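Local coordinates for racemase, putative (Roseobacter denitrificans, PDB 3TCS), which binds magnesium and D-alanine in a TIM-barrel domain of the mandelate racemase/muconate lactonizing enzyme family and may act as a racemase or hydro-lyase, at residues A138-R143 against S335-D340; D159-T164 against Y354-G359. All coordinates share one frame; numbering follows the deposited sequence.

Contact 1: A138-R143 against S335-D340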
# COMPACT_ATOMS: atom_id res chain seq x y z
N ALA B 138 -16.88 23.83 -7.50
CA ALA B 138 -16.34 24.33 -6.24
C ALA B 138 -16.44 23.21 -5.22
O ALA B 138 -17.53 22.75 -4.88
CB ALA B 138 -17.10 25.55 -5.78
N SER B 139 -15.29 22.77 -4.72
CA SER B 139 -15.27 21.68 -3.77
C SER B 139 -14.93 22.09 -2.34
O SER B 139 -13.85 22.60 -2.06
CB SER B 139 -14.29 20.61 -4.27
OG SER B 139 -14.41 19.40 -3.56
N SER B 140 -15.88 21.86 -1.43
CA SER B 140 -15.69 22.16 -0.01
C SER B 140 -15.10 20.91 0.65
O SER B 140 -15.57 19.80 0.40
CB SER B 140 -17.01 22.50 0.67
OG SER B 140 -16.85 22.46 2.08
N MET B 141 -14.09 21.10 1.49
CA MET B 141 -13.44 19.98 2.17
C MET B 141 -13.89 19.82 3.62
O MET B 141 -13.64 18.80 4.25
CB MET B 141 -11.92 20.19 2.18
CG MET B 141 -11.30 20.42 0.82
SD MET B 141 -11.46 18.99 -0.25
CE MET B 141 -11.47 19.77 -1.86
N LYS B 142 -14.56 20.84 4.14
CA LYS B 142 -15.00 20.86 5.53
C LYS B 142 -16.28 20.15 5.93
O LYS B 142 -17.24 20.06 5.17
CB LYS B 142 -15.08 22.31 6.02
CG LYS B 142 -13.76 23.05 6.02
CD LYS B 142 -13.95 24.50 6.44
CE LYS B 142 -12.62 25.21 6.62
NZ LYS B 142 -12.79 26.61 7.08
N ARG B 143 -16.27 19.65 7.17
CA ARG B 143 -17.42 19.00 7.79
C ARG B 143 -17.72 19.79 9.05
O ARG B 143 -18.84 19.78 9.57
CB ARG B 143 -17.11 17.55 8.14
CG ARG B 143 -17.29 16.61 6.96
CD ARG B 143 -17.27 15.17 7.39
NE ARG B 143 -17.64 14.30 6.28
CZ ARG B 143 -16.85 14.02 5.26
NH1 ARG B 143 -15.62 14.52 5.19
NH2 ARG B 143 -17.30 13.26 4.27
N SER B 335 -10.84 22.81 -5.31
CA SER B 335 -10.92 23.18 -3.90
C SER B 335 -11.10 24.68 -3.74
O SER B 335 -10.40 25.46 -4.37
CB SER B 335 -9.65 22.75 -3.17
OG SER B 335 -9.67 23.26 -1.85
N ILE B 336 -12.04 25.08 -2.89
CA ILE B 336 -12.24 26.50 -2.65
C ILE B 336 -11.86 26.89 -1.22
O ILE B 336 -12.22 27.97 -0.74
CB ILE B 336 -13.71 26.94 -2.96
CG1 ILE B 336 -14.73 25.96 -2.38
CG2 ILE B 336 -13.91 27.01 -4.48
CD1 ILE B 336 -14.84 25.99 -0.87
N GLU B 337 -11.11 26.02 -0.54
CA GLU B 337 -10.67 26.29 0.83
C GLU B 337 -9.57 27.35 0.82
O GLU B 337 -8.86 27.51 -0.17
CB GLU B 337 -10.15 25.01 1.49
CG GLU B 337 -11.16 23.87 1.59
CD GLU B 337 -12.39 24.25 2.39
OE1 GLU B 337 -12.33 25.22 3.18
OE2 GLU B 337 -13.43 23.57 2.25
N GLY B 338 -9.44 28.07 1.93
CA GLY B 338 -8.42 29.10 2.03
C GLY B 338 -7.22 28.66 2.84
O GLY B 338 -7.11 27.48 3.19
N PRO B 339 -6.31 29.58 3.18
CA PRO B 339 -5.11 29.26 3.95
C PRO B 339 -5.36 28.70 5.35
O PRO B 339 -4.46 28.12 5.95
CB PRO B 339 -4.35 30.59 3.98
CG PRO B 339 -5.44 31.60 3.92
CD PRO B 339 -6.36 31.02 2.87
N ASP B 340 -6.57 28.86 5.87
CA ASP B 340 -6.87 28.33 7.20
C ASP B 340 -6.93 26.80 7.13
O ASP B 340 -6.74 26.12 8.13
CB ASP B 340 -8.20 28.87 7.73
CG ASP B 340 -9.40 28.36 6.95
OD1 ASP B 340 -9.50 28.65 5.74
OD2 ASP B 340 -10.25 27.67 7.55
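Ala138 meets Ile336 methyl to methyl, CB lying 3.7 Å from CG2, where two parallel barrel strands, 132-139 and 332-335, end side by side. One residue on, Ser139 pairs with Ser335 in a parallel bridge, and its carbonyl O accepts the Ile336 N-H (3.2 Å, 160° at the hydrogen). Ser139 OG hydrogen-bonds to Glu333, its side chain about 7 Å from those of the magnesium ligands Asp205 and Glu231. At Ser140 the chain leaves the strand; CD1 of Ile336 lies 4.0 Å from Ser140 CA, while Ser140 OG hydrogen-bonds to Glu150. Met141 offers its backbone N to Glu337 OE2 in a short, nearly straight bond (2.7 Å), received on the anti side of the carboxylate. Bent at chi2 (-65°), the methionine chain packs CG on Glu337 CG (3.5 Å) and brings CE to Ser335 CB; this same side chain also touches the bound D-alanine. Lys142 then runs extended past Glu337, its CE 3.5 Å from OE1, and ends in a salt bridge from NZ to the syn lone pair of Asp340 OD2 (2.8 Å). An alanine in place of Glu337 would probably leave the Met141 N-H and Arg153, the second partner of OE2, without this acceptor. A buried carboxylate shared between a main-chain donor and an arginine is likely to stay ionised, fixing the backbone of a pocket residue.

Contact 2: D159-T164 against Y354-G359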
# COMPACT_ATOMS: atom_id res chain seq x y z
N ASP B 159 -21.59 33.63 -7.28
CA ASP B 159 -21.77 34.97 -7.84
C ASP B 159 -20.50 35.71 -8.23
O ASP B 159 -20.52 36.51 -9.16
CB ASP B 159 -22.57 35.84 -6.87
CG ASP B 159 -23.95 35.28 -6.59
OD1 ASP B 159 -24.56 34.71 -7.52
OD2 ASP B 159 -24.43 35.43 -5.45
N THR B 160 -19.39 35.45 -7.54
CA THR B 160 -18.14 36.15 -7.86
C THR B 160 -17.20 35.41 -8.82
O THR B 160 -16.48 36.05 -9.60
CB THR B 160 -17.34 36.47 -6.58
OG1 THR B 160 -17.02 35.26 -5.89
CG2 THR B 160 -18.14 37.38 -5.66
N GLN B 161 -17.21 34.08 -8.78
CA GLN B 161 -16.34 33.26 -9.62
C GLN B 161 -17.04 32.61 -10.81
O GLN B 161 -16.39 32.20 -11.78
CB GLN B 161 -15.67 32.17 -8.78
CG GLN B 161 -14.76 32.67 -7.66
CD GLN B 161 -13.58 33.48 -8.16
OE1 GLN B 161 -12.95 33.13 -9.16
NE2 GLN B 161 -13.27 34.56 -7.45
N GLY B 162 -18.36 32.48 -10.73
CA GLY B 162 -19.12 31.89 -11.82
C GLY B 162 -19.30 30.38 -11.77
O GLY B 162 -19.72 29.78 -12.75
N PHE B 163 -18.97 29.75 -10.64
CA PHE B 163 -19.13 28.30 -10.53
C PHE B 163 -20.60 27.93 -10.70
O PHE B 163 -21.48 28.66 -10.26
CB PHE B 163 -18.69 27.81 -9.14
CG PHE B 163 -17.21 27.91 -8.89
CD1 PHE B 163 -16.32 27.10 -9.59
CD2 PHE B 163 -16.72 28.78 -7.93
CE1 PHE B 163 -14.95 27.15 -9.33
CE2 PHE B 163 -15.35 28.85 -7.66
CZ PHE B 163 -14.47 28.03 -8.36
N THR B 164 -20.86 26.79 -11.35
CA THR B 164 -22.23 26.31 -11.54
C THR B 164 -22.37 24.86 -11.07
O THR B 164 -23.33 24.16 -11.41
CB THR B 164 -22.67 26.40 -13.02
OG1 THR B 164 -21.82 25.58 -13.82
CG2 THR B 164 -22.61 27.85 -13.51
N TYR B 354 -4.31 28.70 -11.35
CA TYR B 354 -5.69 28.45 -10.96
C TYR B 354 -6.70 29.59 -10.95
O TYR B 354 -7.67 29.55 -10.20
CB TYR B 354 -5.69 27.75 -9.60
CG TYR B 354 -4.88 26.48 -9.58
CD1 TYR B 354 -5.08 25.49 -10.54
CD2 TYR B 354 -3.90 26.25 -8.61
CE1 TYR B 354 -4.34 24.31 -10.54
CE2 TYR B 354 -3.15 25.07 -8.60
CZ TYR B 354 -3.38 24.11 -9.57
OH TYR B 354 -2.67 22.93 -9.55
N GLU B 355 -6.47 30.61 -11.78
CA GLU B 355 -7.41 31.72 -11.85
C GLU B 355 -8.66 31.17 -12.53
O GLU B 355 -8.57 30.51 -13.57
CB GLU B 355 -6.84 32.87 -12.67
CG GLU B 355 -5.63 33.55 -12.05
CD GLU B 355 -5.12 34.72 -12.89
OE1 GLU B 355 -5.90 35.67 -13.10
OE2 GLU B 355 -3.95 34.68 -13.33
N ILE B 356 -9.83 31.44 -11.95
CA ILE B 356 -11.08 30.95 -12.53
C ILE B 356 -11.77 32.00 -13.40
O ILE B 356 -11.87 33.17 -13.03
CB ILE B 356 -12.07 30.51 -11.42
CG1 ILE B 356 -11.50 29.31 -10.66
CG2 ILE B 356 -13.43 30.14 -12.03
CD1 ILE B 356 -11.42 28.05 -11.49
N GLU B 357 -12.23 31.57 -14.57
CA GLU B 357 -12.93 32.44 -15.51
C GLU B 357 -14.35 31.90 -15.66
O GLU B 357 -14.56 30.87 -16.29
CB GLU B 357 -12.23 32.41 -16.88
CG GLU B 357 -10.72 32.61 -16.83
CD GLU B 357 -10.06 32.59 -18.20
OE1 GLU B 357 -8.89 32.18 -18.28
OE2 GLU B 357 -10.71 32.99 -19.20
N ASP B 358 -15.30 32.59 -15.05
CA ASP B 358 -16.70 32.18 -15.10
C ASP B 358 -16.88 30.67 -14.88
O ASP B 358 -17.40 29.96 -15.74
CB ASP B 358 -17.32 32.59 -16.44
CG ASP B 358 -18.82 32.37 -16.48
OD1 ASP B 358 -19.51 32.76 -15.51
OD2 ASP B 358 -19.32 31.82 -17.49
N GLY B 359 -16.41 30.19 -13.73
CA GLY B 359 -16.54 28.78 -13.40
C GLY B 359 -15.65 27.82 -14.16
O GLY B 359 -15.81 26.60 -14.04
O HOH W 1 -10.18 33.34 -9.72
O HOH W 2 -18.76 25.60 -12.97
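With CG of Gln161 anti to its carbonyl carbon (chi1 -62°) and a second bend at chi2, the amide folds across Ile356 and sets OE1 3.6 Å from its CB, the two side chains crossing at about a right angle. Ile356 has CG1 anti to its own carbonyl carbon (chi1 -65°), which carries that branch to CZ of Phe163 at 4.0 Å, while CG2 lies against the main-chain O of Gln161. The isoleucine thus fills the angle between amide and phenyl ring. A water reinforces the amide's placement: it donates to Gln161 OE1 (2.8 Å) and accepts the Ile356 N-H.

Backbone contacts dominate the other end. Gly359 N donates to Gln161 O (2.8 Å), though the bond is bent, with 140° at the hydrogen. The chains come so close here that the CA atoms of Phe163 and Gly359 are 3.9 Å apart. Gly162, where the chain leaves the helix with positive phi, faces Asp358 and Gly359: a CB would collide with Asp358 CA and with the carbonyl O of Gln161. Gly359 is similarly restricted, since a CB on it would run into Gly162 O. A second water bridges Thr164 N and Gly359 O, extending the join by one residue.

Together these contacts fasten the turn between helix 147-161 and strand 165-169, the helix-to-strand connection of a beta-alpha-beta crossover of the TIM barrel, to the loop leading into strand 360-363. Glu357 makes a salt bridge to Arg362 of that strand. Phe163 also packs on Ile336, Ile356 on Phe334 of strand 332-335, and Gly359 is backbone-bonded to Ala136 of strand 132-139, so turn and loop are both joined to the strands of the barrel wall and their extensions.

Overall arrangement
From the N terminus, strand 132-139 leads into the first segment of contact 1, and helix 147-161 follows, ending in the first segment of contact 2. After the intervening strands and helices of the barrel, strand 332-335 returns beside strand 132-139, and contact 1 closes a loop with 191 residues between its segments. Contact 2 closes the next, with 189 between, when the chain reaches 354-359. The segments alternate, so the closures cross rather than nest. One joins the strand ends by the D-alanine pocket; the other holds the turn after the helix. Their centres lie 15 Å apart, and Phe163 bridges them, its CD2 3.9 Å from Ala138 CB.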